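Local structure of nitroreductase-like family protein (Bacillus cereus, 2I7H) at residues R49-C54 against A114-F119; V66-N71 against P145-G150; P93-V98 against V160-I165. The protein binds flavin mononucleotide and belongs to the nitroreductase-like flavoproteins, a family of two-subunit alpha+beta proteins built round an antiparallel sheet. All coordinates share one frame; numbering follows the deposited sequence. Where two conformers were deposited one is given.

Contact 1 of 3, residues R49-C54 against A114-F119; sequences REPWNC and AATCAF
The indole of Trp52 and the phenyl ring of Phe119 lie face to face: the five-membered ring of Trp52 and the Phe119 ring have centroids 4.3 Å apart and planes inclined by only 10°. CG of Trp52 sits over the centre of the Phe119 ring, while the phenyl group covers the indole nearer its rim. On the opposite face of the indole the chain folds back on itself, with CA of Glu50 and CD of Pro51 lying toward the rim, so the indole is sandwiched between its own loop and the helix. The overlap is widened by CB of Trp52, a CH-pi contact over the Phe119 face, 22° off the ring normal. At the edge of the phenyl ring SG of Cys54 approaches CE2 of Phe119 to 4.1 Å, a sulfur-aromatic contact.

CG of Trp52 stands between its backbone N and carbonyl carbon (chi1 43°), which turns the indole back over Pro51 and lays its six-membered ring along the helix. There CE3 of Trp52 meets CB of Phe119 at 3.6 Å, and CZ3 of Trp52 lies 4.0 Å from CB of Ala115. Beside it Pro51 CG touches both Ala115 CB, at 3.8 Å, and Thr116 OG1, at 3.4 Å; that hydroxyl is hydrogen-bonded to Asp112 O one turn earlier in the helix.

Glu50 reaches across the dimer, bonded through OE1 to Thr178 OG1 of the second subunit, and Cys54 pairs with a parallel strand of that subunit. An aromatic stack thus joins the chain leading into strand 53-58 to helix 106-129 in the core of the nitroreductase fold, beside the flavin mononucleotide pocket that Ala114 helps to line.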
loop_
_atom_site.group_PDB
_atom_site.type_symbol
_atom_site.label_atom_id
_atom_site.label_comp_id
_atom_site.label_asym_id
_atom_site.label_seq_id
_atom_site.Cartn_x
_atom_site.Cartn_y
_atom_site.Cartn_z
ATOM N N ARG A 49 3.371 14.090 -4.996
ATOM C CA ARG A 49 2.443 14.164 -6.139
ATOM C C ARG A 49 1.006 13.897 -5.715
ATOM O O ARG A 49 0.083 14.223 -6.463
ATOM C CB ARG A 49 2.835 13.216 -7.279
ATOM C CG ARG A 49 4.069 13.629 -8.025
ATOM C CD ARG A 49 4.212 12.861 -9.335
ATOM N NE ARG A 49 4.543 11.454 -9.118
ATOM C CZ ARG A 49 5.780 10.960 -9.042
ATOM N NH1 ARG A 49 5.964 9.645 -8.864
ATOM N NH2 ARG A 49 6.819 11.774 -9.161
ATOM N N GLU A 50 0.838 13.309 -4.525
ATOM C CA GLU A 50 -0.479 12.984 -3.961
ATOM C C GLU A 50 -1.442 12.434 -5.039
ATOM O O GLU A 50 -2.470 13.042 -5.312
ATOM C CB GLU A 50 -1.091 14.210 -3.242
ATOM C CG GLU A 50 -0.330 14.658 -2.010
ATOM C CD GLU A 50 -0.977 15.875 -1.335
ATOM O OE1 GLU A 50 -0.906 17.005 -1.878
ATOM O OE2 GLU A 50 -1.582 15.685 -0.264
ATOM N N PRO A 51 -1.099 11.290 -5.651
ATOM C CA PRO A 51 -1.778 10.864 -6.875
ATOM C C PRO A 51 -3.249 10.461 -6.706
ATOM O O PRO A 51 -3.966 10.296 -7.701
ATOM C CB PRO A 51 -0.945 9.641 -7.303
ATOM C CG PRO A 51 -0.416 9.095 -6.025
ATOM C CD PRO A 51 -0.051 10.316 -5.260
ATOM N N TRP A 52 -3.688 10.287 -5.473
ATOM C CA TRP A 52 -4.990 9.660 -5.215
ATOM C C TRP A 52 -6.151 10.643 -5.457
ATOM O O TRP A 52 -6.024 11.840 -5.196
ATOM C CB TRP A 52 -5.027 9.105 -3.784
ATOM C CG TRP A 52 -4.436 10.062 -2.794
ATOM C CD1 TRP A 52 -5.010 11.247 -2.326
ATOM C CD2 TRP A 52 -3.138 9.979 -2.166
ATOM N NE1 TRP A 52 -4.167 11.861 -1.451
ATOM C CE2 TRP A 52 -3.006 11.129 -1.334
ATOM C CE3 TRP A 52 -2.087 9.061 -2.226
ATOM C CZ2 TRP A 52 -1.862 11.376 -0.566
ATOM C CZ3 TRP A 52 -0.926 9.304 -1.450
ATOM C CH2 TRP A 52 -0.836 10.465 -0.635
ATOM N N ASN A 53 -7.271 10.116 -5.952
ATOM C CA ASN A 53 -8.521 10.866 -6.125
ATOM C C ASN A 53 -9.629 9.898 -5.807
ATOM O O ASN A 53 -9.414 8.704 -5.865
ATOM C CB ASN A 53 -8.722 11.295 -7.584
ATOM C CG ASN A 53 -7.670 12.238 -8.071
ATOM O OD1 ASN A 53 -7.886 13.436 -8.102
ATOM N ND2 ASN A 53 -6.531 11.710 -8.475
ATOM N N CYS A 54 -10.817 10.415 -5.487
ATOM C CA CYS A 54 -11.937 9.574 -5.044
ATOM C C CYS A 54 -13.281 9.986 -5.611
ATOM O O CYS A 54 -13.514 11.174 -5.870
ATOM C CB CYS A 54 -12.030 9.585 -3.516
ATOM S SG CYS A 54 -10.539 8.955 -2.689
ATOM N N ALA A 114 1.862 2.761 -6.135
ATOM C CA ALA A 114 2.341 2.428 -4.790
ATOM C C ALA A 114 1.728 3.340 -3.706
ATOM O O ALA A 114 1.159 2.851 -2.706
ATOM C CB ALA A 114 3.883 2.485 -4.749
ATOM N N ALA A 115 1.842 4.649 -3.924
ATOM C CA ALA A 115 1.291 5.663 -3.035
ATOM C C ALA A 115 -0.212 5.529 -2.911
ATOM O O ALA A 115 -0.772 5.680 -1.820
ATOM C CB ALA A 115 1.678 7.091 -3.537
ATOM N N THR A 116 -0.885 5.257 -4.031
ATOM C CA THR A 116 -2.330 5.139 -3.985
ATOM C C THR A 116 -2.760 3.871 -3.205
ATOM O O THR A 116 -3.698 3.932 -2.445
ATOM C CB THR A 116 -2.933 5.224 -5.366
ATOM O OG1 THR A 116 -2.607 6.498 -5.918
ATOM C CG2 THR A 116 -4.416 5.084 -5.292
ATOM N N CYS A 117 -2.005 2.778 -3.332
ATOM C CA CYS A 117 -2.215 1.597 -2.502
ATOM C C CYS A 117 -1.923 1.793 -1.012
ATOM O O CYS A 117 -2.640 1.236 -0.184
ATOM C CB CYS A 117 -1.416 0.421 -3.035
ATOM S SG CYS A 117 -1.908 -0.032 -4.686
ATOM N N ALA A 118 -0.890 2.583 -0.688
ATOM C CA ALA A 118 -0.547 2.932 0.681
ATOM C C ALA A 118 -1.687 3.757 1.334
ATOM O O ALA A 118 -2.036 3.513 2.482
ATOM C CB ALA A 118 0.875 3.711 0.764
ATOM N N PHE A 119 -2.226 4.734 0.598
ATOM C CA PHE A 119 -3.402 5.523 0.994
ATOM C C PHE A 119 -4.609 4.633 1.296
ATOM O O PHE A 119 -5.272 4.817 2.320
ATOM C CB PHE A 119 -3.689 6.561 -0.109
ATOM C CG PHE A 119 -5.039 7.220 -0.039
ATOM C CD1 PHE A 119 -5.256 8.315 0.790
ATOM C CD2 PHE A 119 -6.062 6.810 -0.894
ATOM C CE1 PHE A 119 -6.463 8.907 0.824
ATOM C CE2 PHE A 119 -7.273 7.390 -0.863
ATOM C CZ PHE A 119 -7.504 8.444 0.000
#

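Contact 2 of 3, residues V66-N71 against P145-G150; sequences VDAVLN and PLFIEG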
loop_
_atom_site.group_PDB
_atom_site.type_symbol
_atom_site.label_atom_id
_atom_site.label_comp_id
_atom_site.label_asym_id
_atom_site.label_seq_id
_atom_site.Cartn_x
_atom_site.Cartn_y
_atom_site.Cartn_z
ATOM N N VAL A 66 -24.261 1.732 -9.621
ATOM C CA VAL A 66 -24.873 0.495 -10.084
ATOM C C VAL A 66 -25.199 0.561 -11.571
ATOM O O VAL A 66 -24.885 -0.373 -12.309
ATOM C CB VAL A 66 -26.113 0.098 -9.264
ATOM C CG1 VAL A 66 -26.891 -0.999 -9.970
ATOM C CG2 VAL A 66 -25.696 -0.375 -7.903
ATOM N N ASP A 67 -25.810 1.662 -11.999
ATOM C CA ASP A 67 -26.177 1.847 -13.397
ATOM C C ASP A 67 -24.933 1.765 -14.308
ATOM O O ASP A 67 -24.947 1.075 -15.325
ATOM C CB ASP A 67 -26.963 3.159 -13.587
ATOM C CG ASP A 67 -28.402 3.089 -13.028
ATOM O OD1 ASP A 67 -28.842 2.011 -12.560
ATOM O OD2 ASP A 67 -29.103 4.128 -13.064
ATOM N N ALA A 68 -23.854 2.438 -13.910
ATOM C CA ALA A 68 -22.565 2.342 -14.596
ATOM C C ALA A 68 -22.019 0.904 -14.618
ATOM O O ALA A 68 -21.556 0.433 -15.660
ATOM C CB ALA A 68 -21.561 3.329 -14.013
ATOM N N VAL A 69 -22.124 0.189 -13.500
ATOM C CA VAL A 69 -21.674 -1.204 -13.460
ATOM C C VAL A 69 -22.441 -2.069 -14.463
ATOM O O VAL A 69 -21.842 -2.792 -15.265
ATOM C CB VAL A 69 -21.787 -1.852 -12.039
ATOM C CG1 VAL A 69 -21.436 -3.331 -12.126
ATOM C CG2 VAL A 69 -20.861 -1.156 -11.041
ATOM N N LEU A 70 -23.772 -2.004 -14.385
ATOM C CA LEU A 70 -24.620 -2.843 -15.204
ATOM C C LEU A 70 -24.498 -2.553 -16.704
ATOM O O LEU A 70 -24.552 -3.468 -17.513
ATOM C CB LEU A 70 -26.070 -2.751 -14.731
ATOM C CG LEU A 70 -26.318 -3.301 -13.332
ATOM C CD1 LEU A 70 -27.810 -3.337 -13.081
ATOM C CD2 LEU A 70 -25.697 -4.690 -13.136
ATOM N N ASN A 71 -24.409 -1.273 -17.060
ATOM C CA ASN A 71 -24.348 -0.845 -18.459
ATOM C C ASN A 71 -23.048 -1.274 -19.107
ATOM O O ASN A 71 -22.903 -1.227 -20.329
ATOM C CB ASN A 71 -24.515 0.673 -18.581
ATOM C CG ASN A 71 -25.942 1.117 -18.370
ATOM O OD1 ASN A 71 -26.877 0.324 -18.493
ATOM N ND2 ASN A 71 -26.126 2.397 -18.051
ATOM N N PRO A 145 -13.547 -0.089 -20.137
ATOM C CA PRO A 145 -13.656 1.299 -20.580
ATOM C C PRO A 145 -15.094 1.827 -20.545
ATOM O O PRO A 145 -15.304 3.041 -20.401
ATOM C CB PRO A 145 -13.081 1.268 -22.015
ATOM C CG PRO A 145 -13.126 -0.142 -22.432
ATOM C CD PRO A 145 -12.981 -0.957 -21.177
ATOM N N LEU A 146 -16.061 0.907 -20.642
ATOM C CA LEU A 146 -17.473 1.230 -20.484
ATOM C C LEU A 146 -17.837 1.687 -19.068
ATOM O O LEU A 146 -18.614 2.624 -18.909
ATOM C CB LEU A 146 -18.369 0.055 -20.916
ATOM C CG LEU A 146 -18.534 -0.232 -22.418
ATOM C CD1 LEU A 146 -19.264 -1.553 -22.643
ATOM C CD2 LEU A 146 -19.198 0.920 -23.174
ATOM N N PHE A 147 -17.284 1.024 -18.056
ATOM C CA PHE A 147 -17.485 1.420 -16.670
ATOM C C PHE A 147 -16.765 2.743 -16.353
ATOM O O PHE A 147 -17.323 3.630 -15.695
ATOM C CB PHE A 147 -17.043 0.285 -15.723
ATOM C CG PHE A 147 -17.123 0.645 -14.272
ATOM C CD1 PHE A 147 -15.960 0.760 -13.506
ATOM C CD2 PHE A 147 -18.358 0.932 -13.676
ATOM C CE1 PHE A 147 -16.026 1.124 -12.172
ATOM C CE2 PHE A 147 -18.432 1.293 -12.344
ATOM C CZ PHE A 147 -17.251 1.391 -11.586
ATOM N N ILE A 148 -15.534 2.863 -16.843
ATOM C CA ILE A 148 -14.675 4.016 -16.574
ATOM C C ILE A 148 -15.287 5.321 -17.098
ATOM O O ILE A 148 -15.279 6.340 -16.401
ATOM C CB ILE A 148 -13.255 3.796 -17.156
ATOM C CG1 ILE A 148 -12.587 2.582 -16.488
ATOM C CG2 ILE A 148 -12.397 5.046 -16.980
ATOM C CD1 ILE A 148 -11.474 1.878 -17.334
ATOM N N GLU A 149 -15.803 5.273 -18.328
ATOM C CA GLU A 149 -16.518 6.394 -18.944
ATOM C C GLU A 149 -17.871 6.565 -18.246
ATOM O O GLU A 149 -18.281 7.675 -17.936
ATOM C CB GLU A 149 -16.641 6.171 -20.470
ATOM C CG GLU A 149 -17.943 6.566 -21.112
ATOM C CD GLU A 149 -18.791 5.360 -21.615
ATOM O OE1 GLU A 149 -19.873 5.068 -21.014
ATOM O OE2 GLU A 149 -18.389 4.723 -22.630
ATOM N N GLY A 150 -18.528 5.438 -17.967
ATOM C CA GLY A 150 -19.784 5.395 -17.221
ATOM C C GLY A 150 -19.805 6.115 -15.879
ATOM O O GLY A 150 -20.838 6.654 -15.504
HETATM O O HOH W 1 -21.201 2.191 -17.688
#
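Apolar contact between Phe147 and the neighbouring pair Ala68 and Val69 carries most of this helix-helix meeting. CE2 of Phe147 lies 3.7 Å from CG2 of Val69, the two side chains running side by side in the same direction. One atom back on the ring, CD2 of Phe147 is 4.0 Å from CB of Ala68, and the carbonyl carbon of Ala68 lies at the ring edge, in its plane. With CG of Phe147 anti to the backbone N (chi1 176°), the ring leans along the groove between the helices and its far end reaches the sheet, where it touches Ile159 and Ile162.

Close backbone approach is the second element. Ala68 and Gly150 have their CA atoms 4.9 Å apart, and the methyl of Ala68 rests 3.7 Å from Gly150 O; both residues are small at the point where the CA atoms come nearest. The segments are nearly antiparallel, at 156°, with axes 8.3 Å apart at closest approach. In the fold, the short helix 145-150, which leads toward strand 157-167, is laid against helix 62-71, which follows strand 53-58; helix 75-90 packs on the far side of the latter helix through Val66 and Leu70.

The polar link is made by water. One molecule donates to Ala68 O at 2.7 Å and to Leu146 O at 2.9 Å, tying together two carbonyls, one from each helix. Where both residues are exposed, CD1 of Leu146 comes within 4.3 Å of Asn71 O, a loose contact.

Contact 3 of 3, residues P93-V98 against V160-I165; sequences PAQIVV and VGILHI
Backbone hydrogen bonds join Ala94-Val98 to Val160-Ile165 as antiparallel strands. Ile96 and Leu163 form a hydrogen-bonded pair with both bonds at 2.8 Å, Ile96 N to Leu163 O and Leu163 N to Ile96 O. The bond from Val98 N to Gly161 O is nearly straight, 175° at the hydrogen. Toward the other end, Ile165 N donates to Ala94 O, while the return bond from Ala94 N is weak. Val98 O accepts from Val160 N at 2.8 Å and only weakly from Gly161 N, so two residues face one: a classic beta bulge.

Apolar side chains cover both faces of the ladder. On the face of Ile96, Val98, Leu163 and Ile165, the CD1 atoms of Ile96 and Ile165 press to 3.4 Å, tighter than usual, and Val98 CG2 reaches Leu163 CD1; Val98 and Val160 also pack onto helix 106-129. On the other face CG2 of Val97 is 4.1 Å from CD1 of Ile162.

The polar side chains meet on that second face. Chi1 of Gln95 (-77°) places CG over one face of the His164 ring, a CH-pi contact 3.7 Å from the centroid; the bend at the second torsion then turns the amide, its plane 66° from the imidazole.

Alternate backbone groups bond across the pair; Gln95 and Val97 bond to strand 53-58, Ile162 and His164 to strand 132-137, satisfying the buried sheet from both sides. With Gln95 CG over one face and Phe89 edge to face, the imidazole is probably restricted in rotation, while Gln95 NE2 bonding to Phe89 O helps fix the amide.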
loop_
_atom_site.group_PDB
_atom_site.type_symbol
_atom_site.label_atom_id
_atom_site.label_comp_id
_atom_site.label_asym_id
_atom_site.label_seq_id
_atom_site.Cartn_x
_atom_site.Cartn_y
_atom_site.Cartn_z
ATOM N N PRO A 93 -23.492 0.516 2.612
ATOM C CA PRO A 93 -23.645 1.957 2.889
ATOM C C PRO A 93 -22.868 2.943 1.991
ATOM O O PRO A 93 -23.375 4.024 1.698
ATOM C CB PRO A 93 -23.197 2.086 4.367
ATOM C CG PRO A 93 -23.487 0.791 4.947
ATOM C CD PRO A 93 -23.205 -0.233 3.846
ATOM N N ALA A 94 -21.648 2.603 1.600
ATOM C CA ALA A 94 -20.833 3.516 0.810
ATOM C C ALA A 94 -19.938 2.707 -0.093
ATOM O O ALA A 94 -19.526 1.594 0.260
ATOM C CB ALA A 94 -19.998 4.453 1.728
ATOM N N GLN A 95 -19.696 3.246 -1.284
ATOM C CA GLN A 95 -18.603 2.814 -2.164
ATOM C C GLN A 95 -17.680 3.993 -2.402
ATOM O O GLN A 95 -18.142 5.124 -2.595
ATOM C CB GLN A 95 -19.113 2.317 -3.516
ATOM C CG GLN A 95 -19.705 0.931 -3.498
ATOM C CD GLN A 95 -21.203 0.930 -3.262
ATOM O OE1 GLN A 95 -21.911 1.894 -3.597
ATOM N NE2 GLN A 95 -21.707 -0.182 -2.701
ATOM N N ILE A 96 -16.380 3.718 -2.385
ATOM C CA ILE A 96 -15.363 4.693 -2.744
ATOM C C ILE A 96 -14.501 4.192 -3.914
ATOM O O ILE A 96 -13.736 3.241 -3.773
ATOM C CB ILE A 96 -14.499 5.122 -1.534
ATOM C CG1 ILE A 96 -15.409 5.731 -0.459
ATOM C CG2 ILE A 96 -13.494 6.194 -1.968
ATOM C CD1 ILE A 96 -14.704 6.195 0.765
ATOM N N VAL A 97 -14.675 4.815 -5.076
ATOM C CA VAL A 97 -13.838 4.518 -6.227
ATOM C C VAL A 97 -12.546 5.334 -6.050
ATOM O O VAL A 97 -12.587 6.552 -5.907
ATOM C CB VAL A 97 -14.555 4.833 -7.578
ATOM C CG1 VAL A 97 -13.705 4.406 -8.722
ATOM C CG2 VAL A 97 -15.941 4.169 -7.681
ATOM N N VAL A 98 -11.417 4.654 -5.981
ATOM C CA VAL A 98 -10.121 5.327 -5.805
ATOM C C VAL A 98 -9.396 5.254 -7.145
ATOM O O VAL A 98 -9.200 4.159 -7.702
ATOM C CB VAL A 98 -9.247 4.661 -4.720
ATOM C CG1 VAL A 98 -7.890 5.352 -4.637
ATOM C CG2 VAL A 98 -9.976 4.632 -3.313
ATOM N N VAL A 160 -7.694 2.178 -9.071
ATOM C CA VAL A 160 -6.905 1.329 -8.185
ATOM C C VAL A 160 -7.769 0.376 -7.356
ATOM O O VAL A 160 -7.363 -0.753 -7.100
ATOM C CB VAL A 160 -5.980 2.172 -7.300
ATOM C CG1 VAL A 160 -5.073 1.286 -6.517
ATOM C CG2 VAL A 160 -5.173 3.124 -8.211
ATOM N N GLY A 161 -8.959 0.818 -6.961
ATOM C CA GLY A 161 -9.854 -0.039 -6.221
ATOM C C GLY A 161 -11.192 0.608 -5.995
ATOM O O GLY A 161 -11.335 1.831 -6.102
ATOM N N ILE A 162 -12.193 -0.230 -5.727
ATOM C CA ILE A 162 -13.466 0.250 -5.216
ATOM C C ILE A 162 -13.583 -0.286 -3.814
ATOM O O ILE A 162 -13.583 -1.485 -3.604
ATOM C CB ILE A 162 -14.682 -0.148 -6.088
ATOM C CG1 ILE A 162 -14.440 0.300 -7.537
ATOM C CG2 ILE A 162 -16.011 0.435 -5.464
ATOM C CD1 ILE A 162 -15.631 0.175 -8.485
ATOM N N LEU A 163 -13.643 0.614 -2.844
ATOM C CA LEU A 163 -13.795 0.206 -1.461
ATOM C C LEU A 163 -15.273 0.180 -1.095
ATOM O O LEU A 163 -15.970 1.161 -1.297
ATOM C CB LEU A 163 -13.046 1.155 -0.527
ATOM C CG LEU A 163 -11.533 1.246 -0.581
ATOM C CD1 LEU A 163 -11.194 2.643 -0.142
ATOM C CD2 LEU A 163 -10.906 0.192 0.351
ATOM N N HIS A 164 -15.730 -0.958 -0.581
ATOM C CA HIS A 164 -17.109 -1.143 -0.114
ATOM C C HIS A 164 -17.080 -1.117 1.404
ATOM O O HIS A 164 -16.294 -1.813 2.016
ATOM C CB HIS A 164 -17.694 -2.445 -0.642
ATOM C CG HIS A 164 -17.924 -2.426 -2.125
ATOM N ND1 HIS A 164 -19.180 -2.489 -2.683
ATOM C CD2 HIS A 164 -17.055 -2.341 -3.165
ATOM C CE1 HIS A 164 -19.079 -2.468 -4.002
ATOM N NE2 HIS A 164 -17.801 -2.369 -4.318
ATOM N N ILE A 165 -17.912 -0.282 1.999
ATOM C CA ILE A 165 -17.701 0.143 3.377
ATOM C C ILE A 165 -19.003 0.146 4.158
ATOM O O ILE A 165 -20.035 0.553 3.646
ATOM C CB ILE A 165 -17.129 1.585 3.429
ATOM C CG1 ILE A 165 -15.903 1.718 2.533
ATOM C CG2 ILE A 165 -16.817 2.014 4.873
ATOM C CD1 ILE A 165 -15.690 3.127 1.973
#

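Contact 3 forms the middle of the four-stranded antiparallel sheet of this chain, about 5 Å from the centre of the chain, joining strands 94-101 and 157-167. Contact 1 lies about 14 Å from it, centre to centre, and touches it: Thr116 of helix 106-129 packs on Val98 and Val160, and strand 53-58 neighbours strand 94-101. Contact 2 is peripheral, about 15 Å from contact 3 and 23 Å from contact 1 between centres, reaching the sheet through Phe147 on Ile162. In chain order the first segments come as 49-54, 66-71, 93-98 and their partners as 114-119, 145-150, 160-165, so the three connections interlock. Early and late parts of the chain thus build one domain, with contact 1 nearest the flavin mononucleotide and the dimer interface.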